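Local coordinates for protein geranyltranstransferase (PDB 7LBJ) that probably makes farnesyl diphosphate or a longer prenyl diphosphate by magnesium-dependent, head-to-tail joining of five-carbon isoprenoid units, at residues Ile191-Ala194 / Val195-Ala199; Glu206-Leu209 / Ala210-Ser214; Ala271-Met274 / Gln275-Ala279; Ala279-Gly282 / Glu283-Asp286. One frame throughout, in Å; residues are numbered along the deposited sequence.

In the fold
All four contacts are local, each within one continuous piece of chain, three along helices and the fourth in a turn between two of them, so none closes a long loop; they run in series without nesting or crossing. Contact 1 lies near the C-terminal end of helix 176-201 and contact 2 opens the next helix, 206-233; the two pack through Val-195, Ala-199, Leu-209 and Leu-212 and share the Arg-192 to Asp-213 salt bridge. Contact 3 ends helix 260-277, where Ile-277 and Leu-278 reach contact 2. Contact 4, sharing Ala-279 with it, leads into helix 286-297, and its Tyr-281 meets Gln-208 and Gln-211. The mainly helical prenyl synthase fold thus runs from buried contact 1 to surface contacts 2 and 4.

Contact 1 (Ile191-Ala194 / Val195-Ala199)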
loop_
_atom_site.group_PDB
_atom_site.type_symbol
_atom_site.label_atom_id
_atom_site.label_comp_id
_atom_site.label_asym_id
_atom_site.label_seq_id
_atom_site.Cartn_x
_atom_site.Cartn_y
_atom_site.Cartn_z
ATOM N N ILE A 191 -12.408 10.302 -1.249
ATOM C CA ILE A 191 -13.251 11.244 -0.526
ATOM C C ILE A 191 -14.450 10.534 0.093
ATOM O O ILE A 191 -14.807 10.792 1.256
ATOM C CB ILE A 191 -13.657 12.394 -1.465
ATOM C CG1 ILE A 191 -12.476 13.368 -1.560
ATOM C CG2 ILE A 191 -14.918 13.096 -0.957
ATOM C CD1 ILE A 191 -12.584 14.383 -2.731
ATOM N N ARG A 192 -15.086 9.620 -0.654
ATOM C CA ARG A 192 -16.166 8.824 -0.068
ATOM C C ARG A 192 -15.643 7.914 1.037
ATOM O O ARG A 192 -16.320 7.711 2.048
ATOM C CB ARG A 192 -16.877 8.002 -1.142
ATOM C CG ARG A 192 -17.688 8.870 -2.111
ATOM C CD ARG A 192 -17.979 8.100 -3.378
ATOM N NE ARG A 192 -18.849 6.952 -3.126
ATOM C CZ ARG A 192 -19.235 6.100 -4.065
ATOM N NH1 ARG A 192 -18.814 6.218 -5.315
ATOM N NH2 ARG A 192 -20.060 5.105 -3.744
ATOM N N ALA A 193 -14.437 7.360 0.874
ATOM C CA ALA A 193 -13.881 6.528 1.945
ATOM C C ALA A 193 -13.708 7.324 3.226
ATOM O O ALA A 193 -13.960 6.809 4.323
ATOM C CB ALA A 193 -12.538 5.916 1.526
ATOM N N ALA A 194 -13.264 8.579 3.118
ATOM C CA ALA A 194 -13.043 9.367 4.321
ATOM C C ALA A 194 -14.345 9.539 5.088
ATOM O O ALA A 194 -14.397 9.301 6.300
ATOM C CB ALA A 194 -12.436 10.726 3.976
ATOM N N VAL A 195 -15.422 9.897 4.384
ATOM C CA VAL A 195 -16.715 10.056 5.052
ATOM C C VAL A 195 -17.198 8.720 5.612
ATOM O O VAL A 195 -17.714 8.652 6.734
ATOM C CB VAL A 195 -17.732 10.672 4.077
ATOM C CG1 VAL A 195 -19.179 10.587 4.644
ATOM C CG2 VAL A 195 -17.311 12.131 3.757
ATOM N N ARG A 196 -17.048 7.637 4.841
ATOM C CA ARG A 196 -17.525 6.341 5.324
ATOM C C ARG A 196 -16.778 5.912 6.580
ATOM O O ARG A 196 -17.384 5.369 7.515
ATOM C CB ARG A 196 -17.383 5.284 4.226
ATOM C CG ARG A 196 -17.743 3.891 4.706
ATOM C CD ARG A 196 -17.648 2.864 3.567
ATOM N NE ARG A 196 -17.773 1.509 4.088
ATOM C CZ ARG A 196 -18.926 0.915 4.348
ATOM N NH1 ARG A 196 -20.083 1.508 4.091
ATOM N NH2 ARG A 196 -18.921 -0.316 4.861
ATOM N N MET A 197 -15.453 6.118 6.613
ATOM C CA MET A 197 -14.674 5.663 7.764
ATOM C C MET A 197 -15.022 6.441 9.016
ATOM O O MET A 197 -15.148 5.854 10.099
ATOM C CB MET A 197 -13.177 5.748 7.461
ATOM C CG MET A 197 -12.800 4.749 6.334
ATOM S SD MET A 197 -11.218 5.118 5.543
ATOM C CE MET A 197 -10.236 4.376 6.774
ATOM N N GLY A 198 -15.178 7.767 8.896
ATOM C CA GLY A 198 -15.609 8.541 10.048
ATOM C C GLY A 198 -16.939 8.060 10.589
ATOM O O GLY A 198 -17.126 7.960 11.804
ATOM N N ALA A 199 -17.869 7.730 9.689
ATOM C CA ALA A 199 -19.184 7.277 10.120
ATOM C C ALA A 199 -19.113 5.874 10.703
ATOM O O ALA A 199 -19.815 5.570 11.673
ATOM C CB ALA A 199 -20.171 7.327 8.952
#
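Ala-193 and Met-197 face each other across one turn of helix, joined by both backbone and side chain. The backbone bonds come first. Met-197 N donates to Ala-193 O over 2.8 Å, and Arg-196 N to Arg-192 O over 2.9 Å. One residue further on, Gly-198 N reaches Ala-194 O at 3.1 Å with a nearly straight N-H (172°). The bond from Val-195 N to Ile-191 O, at 3.3 Å, is weak. Side-chain carbons and the sulfur then pack against the preceding turn. With CG of Met-197 anti to its carbonyl carbon (chi1 -66°), CG and SD both pass close to Ala-193 O, CG at 3.1 Å, before the methyl end leads off toward helices 140-154 and 75-92. The sulfur rests 4.3 Å from CB of Ala-193, a small methyl that lets it come near. Val-195 brings CG2 to 3.8 Å from Ile-191 O, its compact branches suiting a closely packed helix. The charged ends turn outward from the contact: Arg-192 forms a salt bridge with Asp-213, and NE of Arg-196 donates to Thr-149. Four helices surround this buried piece of helix 176-201. Ile-191, Ala-194 and Val-195 pack on helix 55-65, Val-195 and Ala-199 on helix 206-233, and Ala-193 on helix 140-154, while Met-197 fits between helix 140-154 and helix 75-92.

Contact 2 (Glu206-Leu209 / Ala210-Ser214). With EDO (1,2-ethanediol), chain F.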
loop_
_atom_site.group_PDB
_atom_site.type_symbol
_atom_site.label_atom_id
_atom_site.label_comp_id
_atom_site.label_asym_id
_atom_site.label_seq_id
_atom_site.Cartn_x
_atom_site.Cartn_y
_atom_site.Cartn_z
ATOM N N GLU A 206 -26.201 1.099 8.136
ATOM C CA GLU A 206 -26.115 1.141 6.676
ATOM C C GLU A 206 -26.962 2.228 6.025
ATOM O O GLU A 206 -26.473 2.844 5.058
ATOM C CB GLU A 206 -26.478 -0.231 6.093
ATOM C CG GLU A 206 -26.216 -1.373 7.039
ATOM C CD GLU A 206 -26.462 -2.713 6.390
ATOM O OE1 GLU A 206 -26.140 -2.824 5.192
ATOM O OE2 GLU A 206 -26.972 -3.643 7.075
ATOM N N PRO A 207 -28.209 2.499 6.450
ATOM C CA PRO A 207 -28.968 3.563 5.774
ATOM C C PRO A 207 -28.320 4.918 5.921
ATOM O O PRO A 207 -28.279 5.693 4.964
ATOM C CB PRO A 207 -30.342 3.502 6.455
ATOM C CG PRO A 207 -30.453 2.100 6.906
ATOM C CD PRO A 207 -29.076 1.742 7.376
ATOM N N GLN A 208 -27.786 5.217 7.101
ATOM C CA GLN A 208 -27.075 6.468 7.271
ATOM C C GLN A 208 -25.745 6.473 6.527
ATOM O O GLN A 208 -25.306 7.521 6.041
ATOM C CB GLN A 208 -26.848 6.715 8.747
ATOM C CG GLN A 208 -26.682 8.140 9.032
ATOM C CD GLN A 208 -26.798 8.423 10.493
ATOM O OE1 GLN A 208 -26.906 7.501 11.316
ATOM N NE2 GLN A 208 -26.778 9.711 10.842
ATOM N N LEU A 209 -25.074 5.326 6.438
ATOM C CA LEU A 209 -23.869 5.270 5.615
ATOM C C LEU A 209 -24.196 5.586 4.165
ATOM O O LEU A 209 -23.444 6.304 3.497
ATOM C CB LEU A 209 -23.197 3.891 5.732
ATOM C CG LEU A 209 -22.589 3.656 7.114
ATOM C CD1 LEU A 209 -22.249 2.208 7.306
ATOM C CD2 LEU A 209 -21.327 4.505 7.234
ATOM N N ALA A 210 -25.317 5.053 3.657
ATOM C CA ALA A 210 -25.670 5.291 2.261
ATOM C C ALA A 210 -26.033 6.748 2.026
ATOM O O ALA A 210 -25.694 7.334 0.991
ATOM C CB ALA A 210 -26.831 4.378 1.861
ATOM N N GLN A 211 -26.741 7.350 2.967
ATOM C CA GLN A 211 -27.073 8.767 2.841
ATOM C C GLN A 211 -25.807 9.633 2.807
ATOM O O GLN A 211 -25.656 10.521 1.952
ATOM C CB GLN A 211 -27.985 9.145 4.005
ATOM C CG GLN A 211 -28.322 10.618 4.141
ATOM C CD GLN A 211 -28.999 10.859 5.479
ATOM O OE1 GLN A 211 -28.344 10.844 6.512
ATOM N NE2 GLN A 211 -30.314 11.001 5.471
ATOM N N LEU A 212 -24.884 9.388 3.739
ATOM C CA LEU A 212 -23.635 10.146 3.769
ATOM C C LEU A 212 -22.782 9.868 2.545
ATOM O O LEU A 212 -22.029 10.745 2.097
ATOM C CB LEU A 212 -22.841 9.810 5.032
ATOM C CG LEU A 212 -23.583 10.247 6.283
ATOM C CD1 LEU A 212 -22.835 9.848 7.535
ATOM C CD2 LEU A 212 -23.837 11.781 6.256
ATOM N N ASP A 213 -22.870 8.660 1.999
ATOM C CA ASP A 213 -22.127 8.364 0.783
ATOM C C ASP A 213 -22.638 9.198 -0.378
ATOM O O ASP A 213 -21.851 9.650 -1.215
ATOM C CB ASP A 213 -22.219 6.879 0.463
ATOM C CG ASP A 213 -21.270 6.472 -0.641
ATOM O OD1 ASP A 213 -20.057 6.717 -0.497
ATOM O OD2 ASP A 213 -21.731 5.904 -1.651
ATOM N N SER A 214 -23.956 9.426 -0.439
ATOM C CA SER A 214 -24.527 10.275 -1.480
ATOM C C SER A 214 -24.006 11.703 -1.361
ATOM O O SER A 214 -23.703 12.369 -2.361
ATOM C CB SER A 214 -26.052 10.232 -1.359
ATOM O OG SER A 214 -26.695 10.970 -2.364
HETATM C C1 EDO F . -24.935 7.489 -4.706
HETATM O O1 EDO F . -25.725 8.515 -4.073
HETATM C C2 EDO F . -23.618 7.332 -3.970
HETATM O O2 EDO F . -23.846 6.403 -2.903
#
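Leu-212 overlaps the carbonyl of Gln-208 from the next turn of the helix, its CG 3.2 Å from Gln-208 O. The same oxygen accepts the bond from Leu-212 N, at 3.0 Å and 169°. Beside it, Gln-208 and Gln-211 send their side chains to one side of the helix. Each has CG anti to the backbone N (chi1 -155° in Gln-208), and Gln-208 CG passes 4.1 Å from Gln-211 OE1. Their amide planes stand almost perpendicular, 85° apart, and both amides meet the hydroxyl of Tyr-281, Gln-208 through NE2 and Gln-211 through OE1. Pro-207 suits the first turn, where an N-H has no carbonyl of the helix behind it to reach; its own O accepts from Gln-211 N at 3.0 Å. At the far end Asp-213 N donates to Leu-209 O over 2.9 Å. OD2 of Asp-213, in a salt bridge with Arg-192, also accepts from O2 of a 1,2-ethanediol, probably a crystallisation additive, at an unusually short 2.5 Å. The chemistry is thus divided by direction: the leucines pack on helix 176-201 and nearby loop residues, while the two amides meet a single hydroxyl, which should fix the rotation of both.

Contact 3 (Ala271-Met274 / Gln275-Ala279)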
loop_
_atom_site.group_PDB
_atom_site.type_symbol
_atom_site.label_atom_id
_atom_site.label_comp_id
_atom_site.label_asym_id
_atom_site.label_seq_id
_atom_site.Cartn_x
_atom_site.Cartn_y
_atom_site.Cartn_z
ATOM N N ALA A 271 -23.740 21.968 -5.155
ATOM C CA ALA A 271 -23.824 22.673 -3.882
ATOM C C ALA A 271 -25.201 22.515 -3.247
ATOM O O ALA A 271 -25.320 22.184 -2.059
ATOM C CB ALA A 271 -23.495 24.161 -4.087
ATOM N N ALA A 272 -26.259 22.785 -4.017
ATOM C CA ALA A 272 -27.600 22.632 -3.480
ATOM C C ALA A 272 -27.871 21.184 -3.092
ATOM O O ALA A 272 -28.484 20.914 -2.052
ATOM C CB ALA A 272 -28.630 23.117 -4.497
ATOM N N ARG A 273 -27.409 20.236 -3.911
ATOM C CA ARG A 273 -27.652 18.829 -3.623
ATOM C C ARG A 273 -27.028 18.433 -2.288
ATOM O O ARG A 273 -27.670 17.782 -1.458
ATOM C CB ARG A 273 -27.090 17.956 -4.747
ATOM C CG ARG A 273 -27.614 16.529 -4.693
ATOM C CD ARG A 273 -26.670 15.598 -5.432
ATOM N NE ARG A 273 -26.564 15.956 -6.846
ATOM C CZ ARG A 273 -25.843 15.277 -7.728
ATOM N NH1 ARG A 273 -25.182 14.172 -7.382
ATOM N NH2 ARG A 273 -25.777 15.714 -8.983
ATOM N N MET A 274 -25.781 18.839 -2.057
ATOM C CA MET A 274 -25.115 18.489 -0.806
ATOM C C MET A 274 -25.893 19.013 0.393
ATOM O O MET A 274 -26.123 18.278 1.359
ATOM C CB MET A 274 -23.673 19.014 -0.802
ATOM C CG MET A 274 -22.762 18.194 -1.703
ATOM S SD MET A 274 -21.037 18.703 -1.593
ATOM C CE MET A 274 -21.150 20.357 -2.312
ATOM N N GLN A 275 -26.327 20.279 0.346
ATOM C CA GLN A 275 -27.054 20.825 1.487
ATOM C C GLN A 275 -28.393 20.115 1.694
ATOM O O GLN A 275 -28.781 19.855 2.837
ATOM C CB GLN A 275 -27.236 22.331 1.325
ATOM C CG GLN A 275 -25.888 23.114 1.306
ATOM C CD GLN A 275 -24.998 22.904 2.549
ATOM O OE1 GLN A 275 -25.484 22.862 3.685
ATOM N NE2 GLN A 275 -23.682 22.793 2.328
ATOM N N SER A 276 -29.097 19.765 0.607
ATOM C CA SER A 276 -30.384 19.073 0.748
ATOM C C SER A 276 -30.241 17.706 1.415
ATOM O O SER A 276 -31.172 17.248 2.098
ATOM C CB SER A 276 -31.044 18.890 -0.623
ATOM O OG SER A 276 -30.396 17.820 -1.325
ATOM N N ILE A 277 -29.121 17.017 1.185
ATOM C CA ILE A 277 -28.952 15.669 1.740
ATOM C C ILE A 277 -28.852 15.730 3.253
ATOM O O ILE A 277 -29.345 14.837 3.954
ATOM C CB ILE A 277 -27.726 14.966 1.126
ATOM C CG1 ILE A 277 -27.946 14.737 -0.371
ATOM C CG2 ILE A 277 -27.451 13.592 1.812
ATOM C CD1 ILE A 277 -26.649 14.484 -1.135
ATOM N N LEU A 278 -28.238 16.791 3.784
ATOM C CA LEU A 278 -28.041 16.928 5.223
ATOM C C LEU A 278 -29.104 17.784 5.897
ATOM O O LEU A 278 -28.950 18.127 7.076
ATOM C CB LEU A 278 -26.662 17.531 5.517
ATOM C CG LEU A 278 -25.437 16.817 4.950
ATOM C CD1 LEU A 278 -24.140 17.457 5.456
ATOM C CD2 LEU A 278 -25.478 15.321 5.277
ATOM N N ALA A 279 -30.175 18.142 5.189
ATOM C CA ALA A 279 -31.048 19.204 5.685
ATOM C C ALA A 279 -31.745 18.840 6.995
ATOM O O ALA A 279 -32.114 19.738 7.759
ATOM C CB ALA A 279 -32.084 19.572 4.614
HETATM O O HOH W 1 -22.933 22.952 -0.431
#
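Ala-271 to Ile-277 form the last turns of helix 260-277, bonded in the regular pattern from each N-H to the carbonyl four residues back. Gln-275 N meets Ala-271 O at 3.2 Å and Ser-276 N meets Ala-272 O at 3.0 Å. Tightening begins at Ile-277, whose N lies 3.1 Å from Arg-273 O and makes a weak second bond to Met-274 O, three residues back. Leu-278 is then the first residue to leave helical backbone angles. Among the side chains, Ser-276 folds back on its own helix: chi1 of 76° places OG between the backbone N and the carbonyl carbon, from where it donates to Arg-273 O at 2.7 Å, meeting that oxygen at a C=O...OG angle of 123°. Serine suits an exposed place on a helix, where its short hydroxyl can bond back to a carbonyl that the main chain already uses. Ile-277 lies alongside Arg-273, CD1 at 4.2 Å from its CG, while the guanidinium reaches back to a salt bridge with Glu-269. Gln-275 bends at chi2 (-57°), bringing NE2 within 2.9 Å of a water that donates in turn to Ala-271 O; NE2 also donates to Arg-289 O of helix 286-297. Met-274, long and flexible, packs between that helix and helix 206-233, against Phe-215 and Ala-292. The polar atoms of the turn are therefore shared: Arg-273 O takes two donors, Ile-277 N and Ser-276 OG, and the amide of Gln-275 joins its own helix, through water, to the backbone of the next.

Contact 4 (Ala279-Gly282 / Glu283-Asp286); sequences ARYG and EEAD
Tyr-281 meets the following turn at two points. Its CB touches CB of Ala-285 at 3.5 Å, a close apolar contact that the small alanine allows. At the ring edge, near the plane, OE2 of Glu-284 lies 3.6 Å from Tyr-281 CD2, with carboxylate and ring turned 68° apart; a carboxylate oxygen at an aromatic C-H edge is probably mildly attractive. The phenol hydroxyl leads off to Gln-208 and Gln-211 of helix 206-233. Gly-282 comes next and is gripped at both ends. Its N-H donates to Glu-284 OE2, N to OE2 3.1 Å, approaching from above the carboxylate plane. Glu-284 can reach back because its CG sits between its backbone N and carbonyl carbon (chi1 70°) and the chain then bends at chi2, which lays OE1 only 3.2 Å from Gly-282 CA. A residue without a side chain leaves room for a carboxylate so near. Gly-282 O in turn accepts from Ala-285 N at 3.0 Å, a nearly straight N-H (167°) that comes in above the carbonyl plane. This bond, from residue four of the turn back to residue one, makes 282-285 a beta turn, and Asp-286 N to Glu-283 O, 2.9 Å, carries the turning chain on into helix 286-297. Arg-289 of that helix draws the piece in, bonding to Tyr-281 O and Gly-282 O and pairing with Asp-286. Leu-66, in the loop after helix 55-65, packs on Tyr-281, Glu-284 and Ala-285, so the link between helices 260-277 and 286-297 lies against both that loop and helix 206-233.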
loop_
_atom_site.group_PDB
_atom_site.type_symbol
_atom_site.label_atom_id
_atom_site.label_comp_id
_atom_site.label_asym_id
_atom_site.label_seq_id
_atom_site.Cartn_x
_atom_site.Cartn_y
_atom_site.Cartn_z
ATOM N N ALA A 279 -30.175 18.142 5.189
ATOM C CA ALA A 279 -31.048 19.204 5.685
ATOM C C ALA A 279 -31.745 18.840 6.995
ATOM O O ALA A 279 -32.114 19.738 7.759
ATOM C CB ALA A 279 -32.084 19.572 4.614
ATOM N N ARG A 280 -31.918 17.557 7.295
ATOM C CA ARG A 280 -32.682 17.210 8.484
ATOM C C ARG A 280 -31.838 17.156 9.751
ATOM O O ARG A 280 -32.406 17.077 10.847
ATOM C CB ARG A 280 -33.395 15.875 8.277
ATOM C CG ARG A 280 -34.579 15.975 7.316
ATOM C CD ARG A 280 -35.132 14.601 7.028
ATOM N NE ARG A 280 -36.244 14.633 6.089
ATOM C CZ ARG A 280 -36.629 13.590 5.367
ATOM N NH1 ARG A 280 -35.966 12.444 5.409
ATOM N NH2 ARG A 280 -37.707 13.696 4.591
ATOM N N TYR A 281 -30.514 17.212 9.630
ATOM C CA TYR A 281 -29.639 17.174 10.790
ATOM C C TYR A 281 -29.653 18.511 11.521
ATOM O O TYR A 281 -29.966 19.561 10.953
ATOM C CB TYR A 281 -28.204 16.861 10.379
ATOM C CG TYR A 281 -27.949 15.435 9.920
ATOM C CD1 TYR A 281 -28.130 15.073 8.590
ATOM C CD2 TYR A 281 -27.492 14.459 10.810
ATOM C CE1 TYR A 281 -27.901 13.781 8.159
ATOM C CE2 TYR A 281 -27.245 13.163 10.381
ATOM C CZ TYR A 281 -27.453 12.835 9.055
ATOM O OH TYR A 281 -27.218 11.553 8.604
ATOM N N GLY A 282 -29.286 18.464 12.797
ATOM C CA GLY A 282 -29.073 19.659 13.580
ATOM C C GLY A 282 -27.646 20.147 13.430
ATOM O O GLY A 282 -26.948 19.840 12.458
ATOM N N GLU A 283 -27.201 20.897 14.440
ATOM C CA GLU A 283 -25.892 21.540 14.388
ATOM C C GLU A 283 -24.757 20.552 14.244
ATOM O O GLU A 283 -23.668 20.945 13.824
ATOM C CB GLU A 283 -25.648 22.368 15.647
ATOM C CG GLU A 283 -26.042 23.806 15.504
ATOM C CD GLU A 283 -25.870 24.545 16.795
ATOM O OE1 GLU A 283 -24.715 24.665 17.252
ATOM O OE2 GLU A 283 -26.892 24.970 17.364
ATOM N N GLU A 284 -24.979 19.287 14.604
ATOM C CA GLU A 284 -23.919 18.297 14.503
ATOM C C GLU A 284 -23.444 18.115 13.066
ATOM O O GLU A 284 -22.317 17.660 12.861
ATOM C CB GLU A 284 -24.381 16.958 15.094
ATOM C CG GLU A 284 -25.460 16.209 14.276
ATOM C CD GLU A 284 -26.901 16.682 14.514
ATOM O OE1 GLU A 284 -27.117 17.691 15.214
ATOM O OE2 GLU A 284 -27.831 16.037 13.977
ATOM N N ALA A 285 -24.257 18.470 12.069
ATOM C CA ALA A 285 -23.825 18.387 10.677
ATOM C C ALA A 285 -23.206 19.682 10.154
ATOM O O ALA A 285 -22.854 19.734 8.970
ATOM C CB ALA A 285 -24.995 17.994 9.766
ATOM N N ASP A 286 -23.053 20.719 10.994
ATOM C CA ASP A 286 -22.523 21.984 10.489
ATOM C C ASP A 286 -21.098 21.849 9.966
ATOM O O ASP A 286 -20.722 22.560 9.025
ATOM C CB ASP A 286 -22.590 23.074 11.568
ATOM C CG ASP A 286 -23.961 23.731 11.652
ATOM O OD1 ASP A 286 -24.798 23.494 10.754
ATOM O OD2 ASP A 286 -24.203 24.495 12.604
#